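Local coordinates for protein Cbs-cp12 (Microcystis aeruginosa PCC 7806, PDB 5NMU) that joins a pair of CBS domains to a CP12 domain in a hexamer and probably takes part in the redox regulation of photosynthesis, at residues N14-R19 against K34-L39; L39-R44 against G51-T56; V83-E88 against R104-I109; Q8-Q13 against S121-K126; Q47-I52 against M78-V83. One frame throughout, in Å; residues are numbered along the deposited sequence.

From the N terminus, interaction 4 closes the widest loop: residues 8-13 meet helix 120-126, so the N-terminal part of the chain packs on the last helix of the second CBS domain, and the other four contacts lie within that loop. Interaction 1 follows, spanning helix 24-34 between strands 17-18 and 38-41, and interaction 2 continues from L39 as the hairpin of strands 38-41 and 51-54. Interaction 5 starts inside the turn of that hairpin, shares G51 and I52 with interaction 2, and ties strand 51-54 to the loop 78-83 of the second CBS domain. From V83 interaction 3 carries on, closing a loop round helix 91-101 onto strand 105-110.

Interaction 1 of 5, residues N14-R19 against K34-L39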
# COMPACT_ATOMS: atom_id res chain seq x y z
N ASN A 14 -15.19 -8.37 28.10
CA ASN A 14 -15.98 -9.48 27.60
C ASN A 14 -15.41 -9.82 26.27
O ASN A 14 -15.62 -9.07 25.33
CB ASN A 14 -17.45 -9.09 27.40
CG ASN A 14 -18.23 -9.09 28.70
OD1 ASN A 14 -17.75 -9.58 29.73
ND2 ASN A 14 -19.44 -8.54 28.67
N VAL A 15 -14.69 -10.91 26.18
CA VAL A 15 -14.11 -11.32 24.92
C VAL A 15 -14.72 -12.68 24.59
O VAL A 15 -14.98 -13.45 25.47
CB VAL A 15 -12.58 -11.30 24.92
CG1 VAL A 15 -11.99 -12.32 25.89
CG2 VAL A 15 -12.05 -11.49 23.51
N VAL A 16 -14.99 -12.89 23.31
CA VAL A 16 -15.64 -14.07 22.77
C VAL A 16 -14.69 -14.66 21.76
O VAL A 16 -14.07 -13.88 20.99
CB VAL A 16 -16.90 -13.65 21.93
CG1 VAL A 16 -17.73 -14.87 21.58
CG2 VAL A 16 -17.73 -12.67 22.73
N THR A 17 -14.59 -15.99 21.75
CA THR A 17 -13.76 -16.68 20.78
C THR A 17 -14.63 -17.51 19.81
O THR A 17 -15.81 -17.72 20.06
CB THR A 17 -12.73 -17.59 21.46
OG1 THR A 17 -13.38 -18.67 22.05
CG2 THR A 17 -11.96 -16.88 22.56
N ILE A 18 -14.03 -17.99 18.72
CA ILE A 18 -14.67 -18.92 17.79
C ILE A 18 -13.60 -19.84 17.21
O ILE A 18 -12.38 -19.51 17.20
CB ILE A 18 -15.43 -18.15 16.67
CG1 ILE A 18 -16.38 -19.08 15.90
CG2 ILE A 18 -14.49 -17.42 15.73
CD1 ILE A 18 -17.34 -18.33 15.02
N ARG A 19 -14.00 -21.01 16.76
CA ARG A 19 -13.01 -21.89 16.15
C ARG A 19 -12.79 -21.48 14.70
O ARG A 19 -13.67 -20.93 14.07
CB ARG A 19 -13.43 -23.35 16.27
CG ARG A 19 -13.55 -23.81 17.73
CD ARG A 19 -13.63 -25.33 17.85
NE ARG A 19 -12.33 -25.92 17.52
CZ ARG A 19 -11.26 -25.92 18.33
NH1 ARG A 19 -11.30 -25.41 19.58
NH2 ARG A 19 -10.12 -26.47 17.90
N LYS A 34 -24.07 -10.28 19.96
CA LYS A 34 -23.40 -9.48 20.97
C LYS A 34 -22.83 -8.12 20.48
O LYS A 34 -22.13 -7.47 21.21
CB LYS A 34 -22.33 -10.34 21.62
CG LYS A 34 -22.85 -11.66 22.20
CD LYS A 34 -21.87 -12.24 23.22
CE LYS A 34 -22.27 -13.63 23.73
NZ LYS A 34 -21.55 -14.70 22.98
N LYS A 35 -23.14 -7.69 19.26
CA LYS A 35 -22.60 -6.43 18.71
C LYS A 35 -21.06 -6.37 18.79
O LYS A 35 -20.47 -5.44 19.31
CB LYS A 35 -23.29 -5.21 19.36
CG LYS A 35 -24.82 -5.19 19.19
CD LYS A 35 -25.26 -5.43 17.75
CE LYS A 35 -26.76 -5.57 17.55
NZ LYS A 35 -27.36 -4.21 17.51
N LEU A 36 -20.42 -7.40 18.25
CA LEU A 36 -18.96 -7.55 18.26
C LEU A 36 -18.41 -7.22 16.91
O LEU A 36 -18.94 -7.66 15.92
CB LEU A 36 -18.60 -8.98 18.59
CG LEU A 36 -19.23 -9.42 19.94
CD1 LEU A 36 -19.06 -10.91 20.13
CD2 LEU A 36 -18.65 -8.65 21.09
N ARG A 37 -17.35 -6.45 16.88
CA ARG A 37 -16.68 -6.11 15.66
C ARG A 37 -15.42 -6.95 15.39
O ARG A 37 -14.81 -6.82 14.28
CB ARG A 37 -16.38 -4.63 15.67
CG ARG A 37 -17.67 -3.83 15.58
CD ARG A 37 -17.40 -2.34 15.67
NE ARG A 37 -18.66 -1.60 15.70
CZ ARG A 37 -19.50 -1.56 16.74
NH1 ARG A 37 -19.21 -2.19 17.87
NH2 ARG A 37 -20.62 -0.87 16.66
N GLY A 38 -15.05 -7.80 16.35
CA GLY A 38 -13.96 -8.75 16.20
C GLY A 38 -14.19 -9.97 17.06
O GLY A 38 -14.75 -9.85 18.13
N LEU A 39 -13.86 -11.15 16.54
CA LEU A 39 -13.85 -12.38 17.31
C LEU A 39 -12.45 -12.94 17.30
O LEU A 39 -11.77 -13.00 16.26
CB LEU A 39 -14.74 -13.44 16.69
CG LEU A 39 -16.18 -13.19 16.59
CD1 LEU A 39 -16.83 -14.29 15.71
CD2 LEU A 39 -16.77 -13.14 18.00
O HOH W 1 -14.81 -10.48 20.87
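V16 places CG1 anti to its backbone N (chi1 -170°), and the other methyl, CG2, stands beside that N and faces L36. L36 and L39 both carry CG anti to the carbonyl carbon, which brings their methyls to the same valine from two directions. The V16 CG2 to L36 CD1 distance, 3.4 Å, is tighter than an ordinary methyl contact, and the two side chains meet at about a right angle. L39 forks over the strand: its CD2 lies 4.0 Å from V16 CB, while CD1 reaches 3.9 Å from CG2 of I18. At the exposed margin the K34 chain runs past V16, its NZ 4.1 Å from V16 CG1. Cutting V16 back to an alanine would probably open a gap under L36 CD1 and leave the L39 CD2 methyl with less to pack on. A water bridges the backbones, giving a bond of 2.8 Å to G38 O and accepting a weak one from V16 N. K35, with positive phi, is the C-prime residue of a Schellman motif ending helix 24-34, where L30 touches V16 and A27 touches I18. The whole is a beta-alpha-beta crossover, strand 17-18, helix 24-34 and strand 38-41, within a CBS domain.

Interaction 2 of 5, residues L39-R44 against G51-T56; sequences LIVEPR and GIVTET
An antiparallel beta hairpin of strands 38-41 and 51-54 forms the centre and one margin of the small sheet in the first CBS domain. L39 and V53 are a hydrogen-bonded pair: L39 N gives 2.8 Å to V53 O and V53 N returns 3.0 Å to L39 O, both bonds running nearly along the C=O axis. At the next such pair the geometry differs. V41 N reaches G51 O at 2.8 Å from well above the carbonyl plane, 60° out of it, and the return bond from G51 N to V41 O is weak. Between them, I40 and I52 form a non-hydrogen-bonded pair whose side chains meet through their ends, CD1 to CD1 at 3.9 Å. I40 turns both chi1 and chi2 near -55°, which folds CD1 back toward I52. Its CG2 lies 3.4 Å from G51 O. On the other face, L39 CB rests 4.1 Å from V53 CG1, and V41 stands over the glycine backbone, where a side chain at G51 would crowd V41 CB. Past the strand, T54 is the N-cap of helix 55-63, its OG1 accepting a weak bond from T56 N. The L39 face is packed by helix 24-34 through A27, L30 and M31, whereas I40 on the opposite face meets P107 of strand 105-110 and L114 and I117 of strand 113-119.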
# COMPACT_ATOMS: atom_id res chain seq x y z
N LEU A 39 -13.86 -11.15 16.54
CA LEU A 39 -13.85 -12.38 17.31
C LEU A 39 -12.45 -12.94 17.30
O LEU A 39 -11.77 -13.00 16.26
CB LEU A 39 -14.74 -13.44 16.69
CG LEU A 39 -16.18 -13.19 16.59
CD1 LEU A 39 -16.83 -14.29 15.71
CD2 LEU A 39 -16.77 -13.14 18.00
N ILE A 40 -12.04 -13.42 18.47
CA ILE A 40 -10.72 -14.02 18.58
C ILE A 40 -10.85 -15.50 18.22
O ILE A 40 -11.77 -16.20 18.67
CB ILE A 40 -10.18 -13.87 20.00
CG1 ILE A 40 -10.14 -12.42 20.43
CG2 ILE A 40 -8.85 -14.57 20.10
CD1 ILE A 40 -9.44 -11.49 19.47
N VAL A 41 -9.91 -16.00 17.44
CA VAL A 41 -9.91 -17.39 17.03
C VAL A 41 -9.10 -18.24 18.04
O VAL A 41 -7.89 -17.98 18.32
CB VAL A 41 -9.29 -17.54 15.66
CG1 VAL A 41 -9.09 -19.03 15.32
CG2 VAL A 41 -10.17 -16.84 14.61
N GLU A 42 -9.74 -19.31 18.47
CA GLU A 42 -9.31 -20.12 19.60
C GLU A 42 -8.06 -20.95 19.23
O GLU A 42 -8.10 -21.67 18.28
CB GLU A 42 -10.49 -21.05 19.98
CG GLU A 42 -10.22 -22.00 21.15
CD GLU A 42 -11.50 -22.67 21.65
OE1 GLU A 42 -12.48 -22.75 20.86
OE2 GLU A 42 -11.52 -23.10 22.84
N PRO A 43 -6.95 -20.82 19.98
CA PRO A 43 -5.79 -21.68 19.77
C PRO A 43 -6.19 -23.13 19.88
O PRO A 43 -7.01 -23.48 20.73
CB PRO A 43 -4.87 -21.32 20.93
CG PRO A 43 -5.22 -19.90 21.25
CD PRO A 43 -6.70 -19.82 21.04
N ARG A 44 -5.66 -23.98 19.02
CA ARG A 44 -6.06 -25.39 19.06
C ARG A 44 -5.31 -26.19 20.14
O ARG A 44 -5.75 -27.24 20.54
CB ARG A 44 -5.94 -26.04 17.68
CG ARG A 44 -6.93 -25.44 16.66
CD ARG A 44 -6.94 -26.20 15.33
NE ARG A 44 -5.55 -26.42 14.94
CZ ARG A 44 -4.80 -25.63 14.16
NH1 ARG A 44 -5.30 -24.54 13.52
NH2 ARG A 44 -3.50 -25.95 13.99
N GLY A 51 -5.70 -15.99 16.76
CA GLY A 51 -6.08 -15.40 15.48
C GLY A 51 -7.21 -14.45 15.74
O GLY A 51 -7.72 -14.40 16.86
N ILE A 52 -7.58 -13.70 14.72
CA ILE A 52 -8.66 -12.74 14.81
C ILE A 52 -9.38 -12.68 13.45
O ILE A 52 -8.75 -12.78 12.40
CB ILE A 52 -8.18 -11.33 15.26
CG1 ILE A 52 -9.39 -10.39 15.58
CG2 ILE A 52 -7.25 -10.70 14.20
CD1 ILE A 52 -8.99 -9.17 16.38
N VAL A 53 -10.69 -12.53 13.52
CA VAL A 53 -11.54 -12.22 12.37
C VAL A 53 -12.39 -11.00 12.75
O VAL A 53 -12.95 -10.92 13.89
CB VAL A 53 -12.34 -13.47 11.92
CG1 VAL A 53 -13.27 -14.02 12.96
CG2 VAL A 53 -13.13 -13.13 10.68
N THR A 54 -12.41 -10.03 11.84
CA THR A 54 -13.01 -8.72 12.08
C THR A 54 -14.14 -8.44 11.16
O THR A 54 -14.27 -9.11 10.12
CB THR A 54 -12.02 -7.57 11.85
OG1 THR A 54 -11.72 -7.42 10.45
CG2 THR A 54 -10.74 -7.79 12.68
N GLU A 55 -14.94 -7.45 11.52
CA GLU A 55 -15.98 -6.92 10.62
C GLU A 55 -15.50 -6.61 9.20
O GLU A 55 -16.24 -6.83 8.23
CB GLU A 55 -16.67 -5.71 11.23
CG GLU A 55 -15.75 -4.51 11.47
CD GLU A 55 -16.49 -3.32 12.03
OE1 GLU A 55 -17.68 -3.46 12.26
OE2 GLU A 55 -15.87 -2.24 12.26
N THR A 56 -14.30 -6.05 9.11
CA THR A 56 -13.69 -5.62 7.87
C THR A 56 -13.29 -6.86 7.07
O THR A 56 -13.48 -6.86 5.85
CB THR A 56 -12.50 -4.62 8.14
OG1 THR A 56 -12.98 -3.46 8.86
CG2 THR A 56 -11.94 -4.12 6.94

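Interaction 3 of 5, residues V83-E88 against R104-I109; sequences VVVNPE and RRAPVI
V85 O accepts from I109 N at 2.9 Å, the donor tilted 22° from the carbonyl plane, and also takes a CA-H contact from V108, whose CA is 3.2 Å away. On the other side of the same residue V85 N donates to P107 O at 3.0 Å, so V85 is bridged to V108 by both its N and O. This single bridge sets the loop before helix 91-101 beside strand 105-110 of the second CBS domain. Apolar groups flank the bonds. V85 has CG1 anti to its backbone N (chi1 170°), which leaves CG2 to meet A106 CB at 3.8 Å, and V84 CB lies 3.9 Å from I109 CG1. P87 touches V108 CG1 through its CB at 3.9 Å. A water gives bonds to both V83 O and R105 O, joining the segments farther along, while N86 OD1 accepts from E88 N at 2.9 Å in an Asx turn.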
# COMPACT_ATOMS: atom_id res chain seq x y z
N VAL A 83 -1.56 -9.75 15.25
CA VAL A 83 -0.90 -8.81 16.14
C VAL A 83 -1.65 -8.87 17.42
O VAL A 83 -2.90 -8.82 17.41
CB VAL A 83 -0.99 -7.36 15.60
CG1 VAL A 83 -0.53 -6.33 16.60
CG2 VAL A 83 -0.20 -7.23 14.31
N VAL A 84 -0.92 -8.91 18.53
CA VAL A 84 -1.47 -9.00 19.88
C VAL A 84 -0.93 -7.82 20.73
O VAL A 84 0.11 -7.23 20.44
CB VAL A 84 -1.15 -10.36 20.55
CG1 VAL A 84 -1.35 -11.53 19.59
CG2 VAL A 84 0.25 -10.40 21.16
N VAL A 85 -1.68 -7.51 21.79
CA VAL A 85 -1.41 -6.41 22.69
C VAL A 85 -1.21 -6.98 24.12
O VAL A 85 -2.08 -7.71 24.60
CB VAL A 85 -2.59 -5.41 22.67
CG1 VAL A 85 -2.44 -4.37 23.80
CG2 VAL A 85 -2.66 -4.69 21.33
N ASN A 86 -0.05 -6.65 24.75
CA ASN A 86 0.30 -6.93 26.17
C ASN A 86 -0.65 -6.09 27.04
O ASN A 86 -0.81 -4.91 26.72
CB ASN A 86 1.82 -6.54 26.39
CG ASN A 86 2.35 -6.70 27.85
OD1 ASN A 86 1.65 -6.57 28.90
ND2 ASN A 86 3.67 -6.95 27.92
N PRO A 87 -1.26 -6.66 28.12
CA PRO A 87 -2.20 -5.90 28.95
C PRO A 87 -1.63 -4.61 29.54
O PRO A 87 -2.39 -3.66 29.67
CB PRO A 87 -2.57 -6.87 30.04
CG PRO A 87 -1.41 -7.82 30.12
CD PRO A 87 -1.12 -8.03 28.65
N GLU A 88 -0.31 -4.58 29.84
CA GLU A 88 0.37 -3.41 30.41
C GLU A 88 0.77 -2.30 29.43
O GLU A 88 1.22 -1.21 29.83
CB GLU A 88 1.63 -3.87 31.18
CG GLU A 88 1.26 -4.80 32.32
CD GLU A 88 2.43 -5.09 33.27
OE1 GLU A 88 3.46 -5.63 32.82
OE2 GLU A 88 2.32 -4.74 34.46
N ARG A 104 -7.20 -2.23 13.35
CA ARG A 104 -8.11 -1.45 14.18
C ARG A 104 -8.46 -2.16 15.47
O ARG A 104 -9.17 -1.58 16.31
CB ARG A 104 -9.37 -1.10 13.39
CG ARG A 104 -9.01 -0.11 12.26
CD ARG A 104 -9.91 -0.19 11.09
NE ARG A 104 -9.99 -1.55 10.50
CZ ARG A 104 -9.23 -2.04 9.55
NH1 ARG A 104 -8.27 -1.32 8.99
NH2 ARG A 104 -9.45 -3.29 9.14
N ARG A 105 -7.89 -3.34 15.70
CA ARG A 105 -8.45 -4.29 16.67
C ARG A 105 -7.43 -5.42 16.97
O ARG A 105 -6.82 -5.92 16.04
CB ARG A 105 -9.64 -4.90 15.88
CG ARG A 105 -10.79 -5.24 16.61
CD ARG A 105 -11.92 -5.52 15.61
NE ARG A 105 -12.30 -4.31 14.93
CZ ARG A 105 -12.99 -3.30 15.44
NH1 ARG A 105 -13.37 -3.32 16.67
NH2 ARG A 105 -13.25 -2.24 14.70
N ALA A 106 -7.25 -5.82 18.23
CA ALA A 106 -6.30 -6.91 18.58
C ALA A 106 -6.70 -7.61 19.87
O ALA A 106 -7.28 -6.99 20.76
CB ALA A 106 -4.88 -6.38 18.68
N PRO A 107 -6.44 -8.92 19.97
CA PRO A 107 -6.64 -9.54 21.31
C PRO A 107 -5.63 -8.95 22.28
O PRO A 107 -4.50 -8.63 21.86
CB PRO A 107 -6.33 -11.02 21.08
CG PRO A 107 -5.37 -11.00 19.94
CD PRO A 107 -5.84 -9.87 19.01
N VAL A 108 -6.06 -8.77 23.51
CA VAL A 108 -5.20 -8.55 24.66
C VAL A 108 -4.80 -9.89 25.28
O VAL A 108 -5.63 -10.60 25.80
CB VAL A 108 -5.80 -7.64 25.72
CG1 VAL A 108 -4.81 -7.48 26.91
CG2 VAL A 108 -6.12 -6.28 25.12
N ILE A 109 -3.49 -10.16 25.21
CA ILE A 109 -2.90 -11.42 25.60
C ILE A 109 -1.75 -11.23 26.63
O ILE A 109 -0.81 -10.44 26.43
CB ILE A 109 -2.28 -12.12 24.37
CG1 ILE A 109 -3.30 -12.29 23.23
CG2 ILE A 109 -1.76 -13.49 24.76
CD1 ILE A 109 -4.54 -12.99 23.65
O HOH W 2 -4.90 -8.20 15.65

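Interaction 4 of 5, residues Q8-Q13 against S121-K126; sequences QEIMTQ and SDILFK
I10 is pressed against K126 and I123, where the short, weakly bonded helix 7-10 meets helix 120-126 and so, in the tandem CBS pair, joins the N-terminal part of the first domain to the C-terminal helix of the second. This is the tight part. I10 CG2 lies 3.4 Å from K126 O, and I10 CB is 3.9 Å from K126 CB. With chi1 at 68° CG1 sits between the backbone N and the carbonyl carbon, and from there I10 CD1 extends to lie 4.0 Å from I123 CG1. V91 of helix 91-101 and I118 of strand 113-119 also pack on I10. Toward solvent the contact is polar and thinner, carried by T12 and the exposed K126. The lysine chain, bent at chi3 (-86°), brings NZ to I10 O at 2.8 Å, with the donor tilted from the carbonyl plane, and also into a salt bridge with D122 OD1. T12 OG1 donates to D122 OD1 at 2.9 Å from the syn side, 20° out of the carboxylate plane. D122 thus becomes the hub, its other oxygen accepting from S119 N. Replacing D122 with an alanine would probably leave the K126 ammonium without its carboxylate mate and the T12 hydroxyl without its acceptor, and so set both ends freer to turn. K126 NZ, 2.7 Å from D122 OD1, arrives from the same face of the carboxylate as T12 OG1.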
# COMPACT_ATOMS: atom_id res chain seq x y z
N GLN A 8 -5.07 -2.95 29.27
CA GLN A 8 -6.06 -3.71 30.04
C GLN A 8 -7.11 -2.85 30.72
O GLN A 8 -8.23 -3.32 30.95
CB GLN A 8 -5.43 -4.66 31.04
CG GLN A 8 -4.87 -4.04 32.30
CD GLN A 8 -4.09 -5.08 33.02
OE1 GLN A 8 -4.63 -6.17 33.31
NE2 GLN A 8 -2.78 -4.79 33.28
N GLU A 9 -6.80 -1.60 31.01
CA GLU A 9 -7.77 -0.71 31.64
C GLU A 9 -8.85 -0.24 30.70
O GLU A 9 -9.92 0.09 31.15
CB GLU A 9 -7.09 0.49 32.30
CG GLU A 9 -6.20 0.04 33.42
CD GLU A 9 -5.39 1.16 34.03
OE1 GLU A 9 -4.38 1.58 33.46
OE2 GLU A 9 -5.76 1.62 35.11
N ILE A 10 -8.57 -0.18 29.40
CA ILE A 10 -9.58 0.32 28.45
C ILE A 10 -10.12 -0.74 27.50
O ILE A 10 -10.99 -0.45 26.72
CB ILE A 10 -9.06 1.55 27.64
CG1 ILE A 10 -7.92 1.15 26.66
CG2 ILE A 10 -8.60 2.63 28.61
CD1 ILE A 10 -7.70 2.17 25.55
N MET A 11 -9.59 -1.95 27.54
CA MET A 11 -10.04 -2.99 26.65
C MET A 11 -11.48 -3.38 26.91
O MET A 11 -11.98 -3.19 27.98
CB MET A 11 -9.18 -4.22 26.80
CG MET A 11 -9.27 -4.91 28.16
SD MET A 11 -8.14 -6.28 28.26
CE MET A 11 -8.45 -6.86 29.94
N THR A 12 -12.14 -3.93 25.90
CA THR A 12 -13.38 -4.62 26.15
C THR A 12 -13.05 -5.96 26.84
O THR A 12 -12.35 -6.81 26.28
CB THR A 12 -14.16 -4.73 24.84
OG1 THR A 12 -14.49 -3.39 24.44
CG2 THR A 12 -15.44 -5.55 25.02
N GLN A 13 -13.56 -6.11 28.05
CA GLN A 13 -13.20 -7.23 28.92
C GLN A 13 -13.91 -8.51 28.48
O GLN A 13 -13.29 -9.61 28.52
CB GLN A 13 -13.51 -6.94 30.41
CG GLN A 13 -12.47 -6.10 31.18
N SER A 121 -11.94 1.97 18.71
CA SER A 121 -13.09 2.50 19.45
C SER A 121 -12.79 2.58 20.99
O SER A 121 -13.08 3.57 21.63
CB SER A 121 -14.34 1.66 19.21
OG SER A 121 -14.57 1.43 17.83
N ASP A 122 -12.21 1.51 21.55
CA ASP A 122 -11.80 1.51 22.94
C ASP A 122 -10.86 2.66 23.21
O ASP A 122 -11.02 3.34 24.21
CB ASP A 122 -11.15 0.21 23.36
CG ASP A 122 -12.08 -0.97 23.27
OD1 ASP A 122 -13.24 -0.91 23.75
OD2 ASP A 122 -11.61 -1.98 22.72
N ILE A 123 -9.96 2.95 22.28
CA ILE A 123 -9.09 4.06 22.46
C ILE A 123 -9.86 5.39 22.37
O ILE A 123 -9.69 6.26 23.24
CB ILE A 123 -7.93 4.06 21.44
CG1 ILE A 123 -7.08 2.80 21.64
CG2 ILE A 123 -7.07 5.30 21.64
CD1 ILE A 123 -6.05 2.54 20.58
N LEU A 124 -10.68 5.55 21.34
CA LEU A 124 -11.38 6.80 21.13
C LEU A 124 -12.25 7.13 22.35
O LEU A 124 -12.23 8.26 22.84
CB LEU A 124 -12.25 6.75 19.90
CG LEU A 124 -13.20 7.94 19.63
CD1 LEU A 124 -12.40 9.21 19.55
CD2 LEU A 124 -13.97 7.76 18.32
N PHE A 125 -12.97 6.13 22.83
CA PHE A 125 -13.91 6.35 23.89
C PHE A 125 -13.35 6.33 25.30
O PHE A 125 -13.95 6.89 26.17
CB PHE A 125 -15.06 5.34 23.80
CG PHE A 125 -15.79 5.33 22.50
CD1 PHE A 125 -15.96 6.48 21.74
CD2 PHE A 125 -16.38 4.16 22.08
CE1 PHE A 125 -16.73 6.47 20.57
CE2 PHE A 125 -17.11 4.12 20.91
CZ PHE A 125 -17.27 5.28 20.14
N LYS A 126 -12.22 5.69 25.55
CA LYS A 126 -11.77 5.51 26.93
C LYS A 126 -10.33 5.88 27.20
O LYS A 126 -9.89 5.81 28.33
CB LYS A 126 -12.04 4.04 27.36
CG LYS A 126 -13.51 3.68 27.52
CD LYS A 126 -13.79 2.16 27.67
CE LYS A 126 -13.90 1.49 26.31
NZ LYS A 126 -13.74 0.03 26.28

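Interaction 5 of 5, residues Q47-I52 against M78-V83; sequences QDPYGI and MAKPCV
C82 and A79 pack against the CG2 methyl of I52, which forms the apolar centre: CG2 is 3.6 Å from C82 CB and 4.1 Å from A79 CB. With SG between its backbone N and carbonyl carbon (chi1 66°), C82 turns its sulfur over the G51 peptide, 3.8 Å from G51 C. The rings of P49 and P81 touch through their CB atoms at 3.8 Å, P81 following a cis peptide bond. Backbone bonds frame the group: I52 and A79 form one antiparallel hydrogen-bonded pair, A79 N giving 2.8 Å to I52 O, while C82 N bonds only weakly to Y50 O. At the polar edge the extended K80 chain runs past G51 and P49 to a salt bridge, its NZ 2.8 Å from D48 OD2, which it approaches from above the carboxylate plane. The same oxygen also accepts from R44 N. A water shared by P49 O and K80 NZ closes the edge. Segment 78-83, a loop of the second CBS domain, thus borders the start of the first domain's strand 51-54, on the side of I52 away from strand 38-41; Y50 reaches I109 and C82 touches P107 of strand 105-110, and Y93 of a neighbouring subunit packs on D48 and P49.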
# COMPACT_ATOMS: atom_id res chain seq x y z
N GLN A 47 0.73 -24.26 22.14
CA GLN A 47 1.69 -23.60 21.22
C GLN A 47 1.06 -22.93 19.97
O GLN A 47 1.80 -22.35 19.17
CB GLN A 47 2.79 -24.57 20.77
CG GLN A 47 3.86 -24.84 21.80
CD GLN A 47 3.41 -25.81 22.85
OE1 GLN A 47 2.80 -26.83 22.53
NE2 GLN A 47 3.69 -25.50 24.12
N ASP A 48 -0.25 -23.02 19.81
CA ASP A 48 -0.95 -22.53 18.61
C ASP A 48 -1.26 -21.04 18.79
O ASP A 48 -1.85 -20.64 19.80
CB ASP A 48 -2.24 -23.32 18.45
CG ASP A 48 -2.83 -23.23 17.07
OD1 ASP A 48 -2.06 -23.16 16.13
OD2 ASP A 48 -4.09 -23.25 16.92
N PRO A 49 -0.89 -20.20 17.81
CA PRO A 49 -1.14 -18.76 18.02
C PRO A 49 -2.62 -18.39 18.06
O PRO A 49 -3.44 -19.14 17.61
CB PRO A 49 -0.47 -18.12 16.84
CG PRO A 49 -0.53 -19.18 15.76
CD PRO A 49 -0.25 -20.44 16.51
N TYR A 50 -2.92 -17.23 18.65
CA TYR A 50 -4.21 -16.61 18.53
C TYR A 50 -4.44 -16.10 17.12
O TYR A 50 -3.52 -15.83 16.39
CB TYR A 50 -4.40 -15.47 19.55
CG TYR A 50 -4.64 -15.99 20.95
CD1 TYR A 50 -3.57 -16.28 21.79
CD2 TYR A 50 -5.92 -16.23 21.40
CE1 TYR A 50 -3.77 -16.77 23.07
CE2 TYR A 50 -6.15 -16.76 22.66
CZ TYR A 50 -5.07 -17.02 23.50
OH TYR A 50 -5.29 -17.50 24.74
N GLY A 51 -5.70 -15.99 16.76
CA GLY A 51 -6.08 -15.40 15.48
C GLY A 51 -7.21 -14.45 15.74
O GLY A 51 -7.72 -14.40 16.86
N ILE A 52 -7.58 -13.70 14.72
CA ILE A 52 -8.66 -12.74 14.81
C ILE A 52 -9.38 -12.68 13.45
O ILE A 52 -8.75 -12.78 12.40
CB ILE A 52 -8.18 -11.33 15.26
CG1 ILE A 52 -9.39 -10.39 15.58
CG2 ILE A 52 -7.25 -10.70 14.20
CD1 ILE A 52 -8.99 -9.17 16.38
N MET A 78 -9.60 -15.23 8.36
CA MET A 78 -8.96 -14.76 9.57
C MET A 78 -7.52 -14.34 9.35
O MET A 78 -6.91 -14.72 8.35
CB MET A 78 -8.98 -15.84 10.63
CG MET A 78 -7.99 -16.98 10.43
SD MET A 78 -8.38 -18.33 11.55
CE MET A 78 -7.19 -19.57 10.99
N ALA A 79 -7.00 -13.65 10.35
CA ALA A 79 -5.59 -13.37 10.47
C ALA A 79 -5.01 -14.23 11.57
O ALA A 79 -5.37 -14.11 12.69
CB ALA A 79 -5.38 -11.89 10.80
N LYS A 80 -4.12 -15.14 11.23
CA LYS A 80 -3.60 -16.06 12.23
C LYS A 80 -2.24 -16.41 11.75
O LYS A 80 -2.14 -16.86 10.62
CB LYS A 80 -4.43 -17.32 12.36
CG LYS A 80 -3.91 -18.27 13.44
CD LYS A 80 -4.80 -19.50 13.63
CE LYS A 80 -4.16 -20.54 14.55
NZ LYS A 80 -5.22 -21.36 15.18
N PRO A 81 -1.20 -16.21 12.55
CA PRO A 81 -1.25 -15.41 13.79
C PRO A 81 -1.62 -13.95 13.56
O PRO A 81 -1.48 -13.44 12.47
CB PRO A 81 0.22 -15.42 14.30
CG PRO A 81 1.04 -15.95 13.17
CD PRO A 81 0.17 -16.29 12.00
N CYS A 82 -2.05 -13.29 14.61
CA CYS A 82 -2.43 -11.89 14.52
C CYS A 82 -1.55 -11.06 15.44
O CYS A 82 -0.83 -11.61 16.25
CB CYS A 82 -3.91 -11.76 14.84
SG CYS A 82 -4.27 -12.17 16.52
N VAL A 83 -1.56 -9.75 15.25
CA VAL A 83 -0.90 -8.81 16.14
C VAL A 83 -1.65 -8.87 17.42
O VAL A 83 -2.90 -8.82 17.41
CB VAL A 83 -0.99 -7.36 15.60
CG1 VAL A 83 -0.53 -6.33 16.60
CG2 VAL A 83 -0.20 -7.23 14.31
O HOH W 3 -6.00 -19.41 17.04